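Local coordinates for protein putative sarcosine dimethylglycine methyltransferase (Galdieria sulphuraria, PDB 2O57) that probably transfers methyl groups from S-adenosylmethionine to sarcosine and dimethylglycine, at residues E143-I154 with E172-M183. Numbering follows the deposited sequence.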
loop_
_atom_site.group_PDB
_atom_site.type_symbol
_atom_site.label_atom_id
_atom_site.label_comp_id
_atom_site.label_asym_id
_atom_site.label_seq_id
_atom_site.Cartn_x
_atom_site.Cartn_y
_atom_site.Cartn_z
ATOM N N GLU A 143 -13.984 24.100 6.127
ATOM C CA GLU A 143 -15.263 24.353 6.752
ATOM C C GLU A 143 -16.331 23.425 6.165
ATOM O O GLU A 143 -17.227 23.848 5.411
ATOM C CB GLU A 143 -15.640 25.825 6.557
ATOM C CG GLU A 143 -16.498 26.398 7.674
ATOM C CD GLU A 143 -16.805 27.881 7.472
ATOM O OE1 GLU A 143 -18.012 28.210 7.294
ATOM O OE2 GLU A 143 -15.847 28.711 7.456
ATOM N N ILE A 144 -16.233 22.151 6.512
ATOM C CA ILE A 144 -17.143 21.166 5.950
ATOM C C ILE A 144 -18.547 21.536 6.436
ATOM O O ILE A 144 -18.769 21.639 7.648
ATOM C CB ILE A 144 -16.735 19.721 6.323
ATOM C CG1 ILE A 144 -15.282 19.429 5.849
ATOM C CG2 ILE A 144 -17.747 18.745 5.754
ATOM C CD1 ILE A 144 -14.733 18.001 6.254
ATOM N N PRO A 145 -19.477 21.809 5.485
ATOM C CA PRO A 145 -20.783 22.359 5.850
ATOM C C PRO A 145 -21.696 21.241 6.328
ATOM O O PRO A 145 -22.703 20.958 5.686
ATOM C CB PRO A 145 -21.288 22.968 4.523
ATOM C CG PRO A 145 -20.716 22.039 3.456
ATOM C CD PRO A 145 -19.339 21.615 4.021
ATOM N N CYS A 146 -21.309 20.575 7.421
ATOM C CA CYS A 146 -22.002 19.397 7.940
ATOM C C CYS A 146 -21.863 19.383 9.488
ATOM O O CYS A 146 -20.877 19.927 10.005
ATOM C CB CYS A 146 -21.401 18.111 7.306
ATOM S SG CYS A 146 -21.156 18.040 5.419
ATOM N N GLU A 147 -22.785 18.708 10.191
ATOM C CA GLU A 147 -22.715 18.531 11.659
ATOM C C GLU A 147 -21.565 17.580 12.106
ATOM O O GLU A 147 -21.081 16.779 11.313
ATOM C CB GLU A 147 -24.011 17.927 12.196
ATOM C CG GLU A 147 -25.296 18.642 11.839
ATOM C CD GLU A 147 -26.423 18.259 12.800
ATOM O OE1 GLU A 147 -27.551 17.948 12.320
ATOM O OE2 GLU A 147 -26.172 18.269 14.039
ATOM N N ASP A 148 -21.177 17.664 13.380
ATOM C CA ASP A 148 -20.240 16.710 13.991
ATOM C C ASP A 148 -20.797 15.297 13.924
ATOM O O ASP A 148 -22.013 15.116 14.000
ATOM C CB ASP A 148 -20.000 17.013 15.462
ATOM C CG ASP A 148 -19.424 18.390 15.698
ATOM O OD1 ASP A 148 -19.397 19.214 14.756
ATOM O OD2 ASP A 148 -18.978 18.628 16.829
ATOM N N ASN A 149 -19.907 14.312 13.794
ATOM C CA ASN A 149 -20.270 12.914 13.866
ATOM C C ASN A 149 -21.331 12.503 12.859
ATOM O O ASN A 149 -22.279 11.835 13.240
ATOM C CB ASN A 149 -20.739 12.557 15.285
ATOM C CG ASN A 149 -19.716 12.875 16.321
ATOM O OD1 ASN A 149 -18.556 12.469 16.189
ATOM N ND2 ASN A 149 -20.110 13.633 17.353
ATOM N N SER A 150 -21.176 12.938 11.601
ATOM C CA SER A 150 -22.139 12.662 10.530
ATOM C C SER A 150 -21.816 11.430 9.668
ATOM O O SER A 150 -22.733 10.782 9.169
ATOM C CB SER A 150 -22.242 13.882 9.577
ATOM O OG SER A 150 -23.074 14.892 10.131
ATOM N N TYR A 151 -20.524 11.123 9.481
ATOM C CA TYR A 151 -20.136 10.137 8.481
ATOM C C TYR A 151 -19.571 8.825 8.981
ATOM O O TYR A 151 -18.717 8.790 9.847
ATOM C CB TYR A 151 -19.194 10.788 7.439
ATOM C CG TYR A 151 -19.901 11.911 6.699
ATOM C CD1 TYR A 151 -20.832 11.623 5.707
ATOM C CD2 TYR A 151 -19.681 13.238 7.038
ATOM C CE1 TYR A 151 -21.516 12.620 5.046
ATOM C CE2 TYR A 151 -20.353 14.274 6.393
ATOM C CZ TYR A 151 -21.282 13.953 5.400
ATOM O OH TYR A 151 -21.960 14.952 4.735
ATOM N N ASP A 152 -20.015 7.739 8.373
ATOM C CA ASP A 152 -19.370 6.464 8.590
ATOM C C ASP A 152 -17.971 6.428 7.991
ATOM O O ASP A 152 -17.113 5.747 8.505
ATOM C CB ASP A 152 -20.235 5.365 8.012
ATOM C CG ASP A 152 -21.589 5.318 8.672
ATOM O OD1 ASP A 152 -21.585 5.026 9.882
ATOM O OD2 ASP A 152 -22.612 5.634 8.022
ATOM N N PHE A 153 -17.752 7.170 6.901
ATOM C CA PHE A 153 -16.472 7.153 6.191
ATOM C C PHE A 153 -16.278 8.407 5.330
ATOM O O PHE A 153 -17.242 9.120 4.989
ATOM C CB PHE A 153 -16.296 5.869 5.337
ATOM C CG PHE A 153 -17.228 5.781 4.160
ATOM C CD1 PHE A 153 -16.838 6.267 2.902
ATOM C CD2 PHE A 153 -18.498 5.185 4.288
ATOM C CE1 PHE A 153 -17.723 6.177 1.794
ATOM C CE2 PHE A 153 -19.375 5.083 3.194
ATOM C CZ PHE A 153 -18.972 5.583 1.938
ATOM N N ILE A 154 -15.009 8.699 5.078
ATOM C CA ILE A 154 -14.553 9.756 4.182
ATOM C C ILE A 154 -13.635 9.132 3.111
ATOM O O ILE A 154 -12.755 8.283 3.405
ATOM C CB ILE A 154 -13.782 10.887 4.911
ATOM C CG1 ILE A 154 -14.699 11.600 5.881
ATOM C CG2 ILE A 154 -13.136 11.902 3.880
ATOM C CD1 ILE A 154 -13.968 12.629 6.856
ATOM N N GLU A 172 -11.250 19.014 10.631
ATOM C CA GLU A 172 -12.595 18.901 10.056
ATOM C C GLU A 172 -12.944 17.455 9.748
ATOM O O GLU A 172 -14.060 17.035 9.998
ATOM C CB GLU A 172 -12.749 19.761 8.794
ATOM C CG GLU A 172 -12.876 21.272 9.086
ATOM C CD GLU A 172 -14.164 21.539 9.827
ATOM O OE1 GLU A 172 -15.226 21.621 9.176
ATOM O OE2 GLU A 172 -14.132 21.635 11.064
ATOM N N CYS A 173 -11.988 16.706 9.182
ATOM C CA CYS A 173 -12.219 15.272 8.910
ATOM C C CYS A 173 -12.604 14.529 10.197
ATOM O O CYS A 173 -13.601 13.778 10.216
ATOM C CB CYS A 173 -11.026 14.609 8.221
ATOM S SG CYS A 173 -10.775 15.150 6.481
ATOM N N ALA A 174 -11.828 14.741 11.263
ATOM C CA ALA A 174 -12.108 14.085 12.515
ATOM C C ALA A 174 -13.448 14.528 13.106
ATOM O O ALA A 174 -14.222 13.690 13.554
ATOM C CB ALA A 174 -10.954 14.246 13.517
ATOM N N ARG A 175 -13.740 15.831 13.042
ATOM C CA ARG A 175 -15.012 16.370 13.531
ATOM C C ARG A 175 -16.233 15.701 12.886
ATOM O O ARG A 175 -17.190 15.324 13.567
ATOM C CB ARG A 175 -15.090 17.894 13.299
ATOM C CG ARG A 175 -16.377 18.504 13.835
ATOM C CD ARG A 175 -16.459 20.012 13.599
ATOM N NE ARG A 175 -16.559 20.357 12.172
ATOM C CZ ARG A 175 -17.678 20.283 11.455
ATOM N NH1 ARG A 175 -18.810 19.828 12.008
ATOM N NH2 ARG A 175 -17.664 20.663 10.183
ATOM N N VAL A 176 -16.210 15.568 11.567
ATOM C CA VAL A 176 -17.391 15.074 10.876
ATOM C C VAL A 176 -17.519 13.551 10.834
ATOM O O VAL A 176 -18.563 13.024 10.495
ATOM C CB VAL A 176 -17.568 15.710 9.479
ATOM C CG1 VAL A 176 -17.635 17.255 9.608
ATOM C CG2 VAL A 176 -16.469 15.227 8.456
ATOM N N LEU A 177 -16.447 12.847 11.175
ATOM C CA LEU A 177 -16.519 11.397 11.238
ATOM C C LEU A 177 -17.216 10.993 12.502
ATOM O O LEU A 177 -17.018 11.608 13.569
ATOM C CB LEU A 177 -15.126 10.748 11.199
ATOM C CG LEU A 177 -14.485 10.475 9.843
ATOM C CD1 LEU A 177 -13.025 10.033 10.063
ATOM C CD2 LEU A 177 -15.289 9.409 9.081
ATOM N N LYS A 178 -18.027 9.952 12.391
ATOM C CA LYS A 178 -18.547 9.303 13.600
ATOM C C LYS A 178 -17.402 8.626 14.337
ATOM O O LYS A 178 -16.378 8.300 13.744
ATOM C CB LYS A 178 -19.599 8.260 13.256
ATOM C CG LYS A 178 -20.875 8.805 12.597
ATOM C CD LYS A 178 -21.943 7.719 12.612
ATOM C CE LYS A 178 -22.726 7.683 11.316
ATOM N NZ LYS A 178 -23.578 6.430 11.304
ATOM N N PRO A 179 -17.579 8.371 15.646
ATOM C CA PRO A 179 -16.605 7.529 16.345
ATOM C C PRO A 179 -16.410 6.211 15.579
ATOM O O PRO A 179 -17.379 5.601 15.106
ATOM C CB PRO A 179 -17.285 7.271 17.700
ATOM C CG PRO A 179 -18.152 8.532 17.904
ATOM C CD PRO A 179 -18.682 8.822 16.529
ATOM N N ARG A 180 -15.153 5.816 15.413
ATOM C CA ARG A 180 -14.780 4.586 14.694
ATOM C C ARG A 180 -15.060 4.650 13.191
ATOM O O ARG A 180 -14.867 3.675 12.501
ATOM C CB ARG A 180 -15.355 3.322 15.334
ATOM C CG ARG A 180 -14.987 3.158 16.830
ATOM C CD ARG A 180 -15.222 1.707 17.337
ATOM N NE ARG A 180 -14.393 0.726 16.603
ATOM C CZ ARG A 180 -13.069 0.562 16.743
ATOM N NH1 ARG A 180 -12.343 1.330 17.565
ATOM N NH2 ARG A 180 -12.448 -0.367 16.027
ATOM N N GLY A 181 -15.484 5.815 12.703
ATOM C CA GLY A 181 -15.494 6.089 11.264
ATOM C C GLY A 181 -14.123 5.983 10.631
ATOM O O GLY A 181 -13.105 6.156 11.304
ATOM N N VAL A 182 -14.080 5.697 9.327
ATOM C CA VAL A 182 -12.812 5.395 8.683
ATOM C C VAL A 182 -12.602 6.377 7.524
ATOM O O VAL A 182 -13.548 6.673 6.783
ATOM C CB VAL A 182 -12.748 3.901 8.202
ATOM C CG1 VAL A 182 -11.471 3.614 7.362
ATOM C CG2 VAL A 182 -12.727 2.953 9.413
HETATM N N MSE A 183 -11.380 6.882 7.375
HETATM C CA MSE A 183 -11.094 7.737 6.229
HETATM C C MSE A 183 -10.060 7.098 5.326
HETATM O O MSE A 183 -8.983 6.702 5.798
HETATM C CB MSE A 183 -10.579 9.098 6.686
HETATM C CG MSE A 183 -10.094 9.951 5.502
HETATM SE SE MSE A 183 -10.012 11.868 5.826
HETATM C CE MSE A 183 -8.512 11.938 6.943
HETATM O O HOH W 1 -17.043 15.445 16.346
#
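Arg-175 ties the loop 143-150 to the end of helix 166-176 through a planar guanidinium whose several N-H groups serve two carboxylates and two carbonyls around its edge. Its chain leaves with CG anti to the backbone N (chi1 -178°) and bends at chi3 (67°), which brings the group to the loop. Arg-175 NH1 donates to Cys-146 O (2.9 Å) and to Asp-148 OD1 (2.9 Å), whose carboxylate is turned 53° from the guanidinium plane, while NH2 reaches Ile-144 O in a weak bond. Arg-175 also grips Glu-172 side-on, NE to OE2 and NH2 to OE1; that OE1 accepts Ile-144 N on its anti lone pair. With an alanine at Arg-175, Asp-148 and Glu-172 would probably lose their shared cation, and the Cys-146 carbonyl its donor.

Backbone bonds take over where the helix ends: Arg-175 O receives Asn-149 N, and Val-176 O both Ser-150 N and Tyr-151 N. Beyond them Tyr-151 pairs in parallel with Leu-177, and Phe-153 and Ile-154 with Val-182 and Met-183. Long, flexible Lys-178 lies along Asp-152, bridging NZ to OD1 (2.8 Å); Asp-152 OD2 accepts Lys-85 N.

Among apolar groups, branched Ile-154 suits the sheet-helix interface: its CD1 meets Leu-177 CG at 3.7 Å, and Val-176 CG2 touches both Ile-154 and Ile-144. Strand 151-157, helix 166-176 and strand 181-190 thus form a beta-alpha-beta crossover of the Rossmann-like class I methyltransferase fold.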